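Long-range contact in aldehyde dehydrogenase family protein (Pseudomonas syringae pv. tomato, PDB 5IUV), which probably oxidises indole-3-acetaldehyde to the auxin indole-3-acetic acid with NAD+ as cofactor, a step in auxin synthesis that contributes to bacterial virulence: residues 282-287 / 319-324. Residues are numbered along the deposited sequence; the frame is centred on the assembly and turned at random.
Sequences DLQAAA and LPMVIE
Met-321 reaches from helix 312-326 to the start of helix 283-295 and touches it at two levels. At the root of its side chain, Met-321 CB lies 3.8 Å from Ala-287 CB, and each of these two CB atoms points at the opposing helix. Farther out, CG stands anti to the carbonyl carbon (chi1 -57°) and the chain bends at its last torsion, chi3 62°, which brings the terminal methyl over the backbone between Leu-283 and Gln-284. There Met-321 CE sits 3.7 Å from Gln-284 CA. The Gln-284 side chain, bent at chi2 (62°), runs obliquely to that of Met-321 and touches it at the end, where Gln-284 OE1 lies 3.3 Å from Met-321 CE, perhaps drawn to a methyl polarised by its sulfur. The amide nitrogen faces other partners: Gln-284 NE2 bonds Asp-288 OD1 and also donates to a water at 3.1 Å, which in turn donates to Met-321 O at 2.7 Å. No direct hydrogen bond joins the segments, so this water supplies their polar link, at the exposed margin beside Gln-284. On the buried side, Val-322 CG2 comes within 4.2 Å of Ala-287 CB, and the small alanine lets the CA atoms of this pair approach to 4.8 Å. Leu-283 and Ala-287 also pack on Phe-318, while Val-322 touches Ile-387 of strand 382-389. Asp-282 N-caps helix 283-295 through OD1, met by Ala-285 N from above the carboxylate plane. Helix 283-295 is the beta-alpha-beta crossover between parallel neighbouring strands 273-276 and 307-311, packed here on the next helix, in the aldehyde dehydrogenase catalytic domain.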
loop_
_atom_site.group_PDB
_atom_site.type_symbol
_atom_site.label_atom_id
_atom_site.label_comp_id
_atom_site.label_asym_id
_atom_site.label_seq_id
_atom_site.Cartn_x
_atom_site.Cartn_y
_atom_site.Cartn_z
ATOM N N ASP A 282 -5.859 -30.503 18.295
ATOM C CA ASP A 282 -5.259 -31.796 17.978
ATOM C C ASP A 282 -4.005 -31.998 18.819
ATOM O O ASP A 282 -2.926 -31.529 18.452
ATOM C CB ASP A 282 -4.924 -31.871 16.483
ATOM C CG ASP A 282 -4.614 -33.287 16.011
ATOM O OD1 ASP A 282 -4.145 -34.116 16.821
ATOM O OD2 ASP A 282 -4.838 -33.565 14.811
ATOM N N LEU A 283 -4.138 -32.685 19.947
ATOM C CA LEU A 283 -3.002 -32.831 20.852
ATOM C C LEU A 283 -1.881 -33.668 20.247
ATOM O O LEU A 283 -0.716 -33.460 20.566
ATOM C CB LEU A 283 -3.439 -33.443 22.181
ATOM C CG LEU A 283 -3.894 -32.466 23.267
ATOM C CD1 LEU A 283 -4.144 -33.218 24.570
ATOM C CD2 LEU A 283 -2.865 -31.362 23.476
ATOM N N GLN A 284 -2.225 -34.624 19.386
ATOM C CA GLN A 284 -1.192 -35.443 18.754
ATOM C C GLN A 284 -0.353 -34.586 17.812
ATOM O O GLN A 284 0.875 -34.685 17.783
ATOM C CB GLN A 284 -1.807 -36.623 18.002
ATOM C CG GLN A 284 -0.766 -37.598 17.458
ATOM C CD GLN A 284 0.058 -38.243 18.557
ATOM O OE1 GLN A 284 -0.485 -38.817 19.499
ATOM N NE2 GLN A 284 1.375 -38.151 18.442
ATOM N N ALA A 285 -1.027 -33.732 17.049
ATOM C CA ALA A 285 -0.345 -32.780 16.184
ATOM C C ALA A 285 0.540 -31.846 17.007
ATOM O O ALA A 285 1.668 -31.548 16.618
ATOM C CB ALA A 285 -1.357 -31.988 15.370
ATOM N N ALA A 286 0.037 -31.397 18.152
ATOM C CA ALA A 286 0.825 -30.530 19.029
ATOM C C ALA A 286 2.050 -31.268 19.578
ATOM O O ALA A 286 3.124 -30.685 19.731
ATOM C CB ALA A 286 -0.033 -30.002 20.169
ATOM N N ALA A 287 1.885 -32.552 19.875
ATOM C CA ALA A 287 3.000 -33.361 20.364
ATOM C C ALA A 287 4.047 -33.584 19.279
ATOM O O ALA A 287 5.245 -33.403 19.519
ATOM C CB ALA A 287 2.498 -34.696 20.895
ATOM N N LEU A 319 2.980 -34.875 28.070
ATOM C CA LEU A 319 4.425 -35.095 28.096
ATOM C C LEU A 319 4.837 -36.487 27.580
ATOM O O LEU A 319 5.807 -36.588 26.831
ATOM C CB LEU A 319 4.986 -34.861 29.502
ATOM C CG LEU A 319 6.499 -35.087 29.635
ATOM C CD1 LEU A 319 7.274 -34.223 28.642
ATOM C CD2 LEU A 319 6.961 -34.830 31.067
ATOM N N PRO A 320 4.099 -37.558 27.947
ATOM C CA PRO A 320 4.462 -38.846 27.342
ATOM C C PRO A 320 4.285 -38.873 25.827
ATOM O O PRO A 320 5.036 -39.566 25.138
ATOM C CB PRO A 320 3.501 -39.835 28.013
ATOM C CG PRO A 320 3.176 -39.212 29.313
ATOM C CD PRO A 320 3.135 -37.735 29.050
ATOM N N MET A 321 3.307 -38.131 25.313
ATOM C CA MET A 321 3.119 -38.031 23.869
ATOM C C MET A 321 4.319 -37.348 23.214
ATOM O O MET A 321 4.733 -37.723 22.117
ATOM C CB MET A 321 1.830 -37.269 23.543
ATOM C CG MET A 321 0.578 -37.886 24.154
ATOM S SD MET A 321 -0.898 -36.874 23.905
ATOM C CE MET A 321 -0.999 -36.884 22.117
ATOM N N VAL A 322 4.867 -36.341 23.891
ATOM C CA VAL A 322 6.009 -35.600 23.371
ATOM C C VAL A 322 7.278 -36.457 23.411
ATOM O O VAL A 322 8.083 -36.436 22.476
ATOM C CB VAL A 322 6.235 -34.286 24.159
ATOM C CG1 VAL A 322 7.507 -33.588 23.697
ATOM C CG2 VAL A 322 5.034 -33.362 23.999
ATOM N N ILE A 323 7.441 -37.219 24.485
ATOM C CA ILE A 323 8.559 -38.152 24.595
ATOM C C ILE A 323 8.520 -39.210 23.490
ATOM O O ILE A 323 9.538 -39.489 22.862
ATOM C CB ILE A 323 8.571 -38.844 25.963
ATOM C CG1 ILE A 323 8.798 -37.808 27.063
ATOM C CG2 ILE A 323 9.652 -39.918 26.018
ATOM C CD1 ILE A 323 8.640 -38.359 28.450
ATOM N N GLU A 324 7.348 -39.783 23.239
ATOM C CA GLU A 324 7.225 -40.794 22.195
ATOM C C GLU A 324 7.505 -40.206 20.814
ATOM O O GLU A 324 8.165 -40.841 19.987
ATOM C CB GLU A 324 5.839 -41.440 22.219
ATOM C CG GLU A 324 5.653 -42.484 21.126
ATOM C CD GLU A 324 4.469 -43.398 21.368
ATOM O OE1 GLU A 324 3.472 -42.941 21.969
ATOM O OE2 GLU A 324 4.541 -44.579 20.961
HETATM O O HOH W 1 3.436 -39.321 20.431
#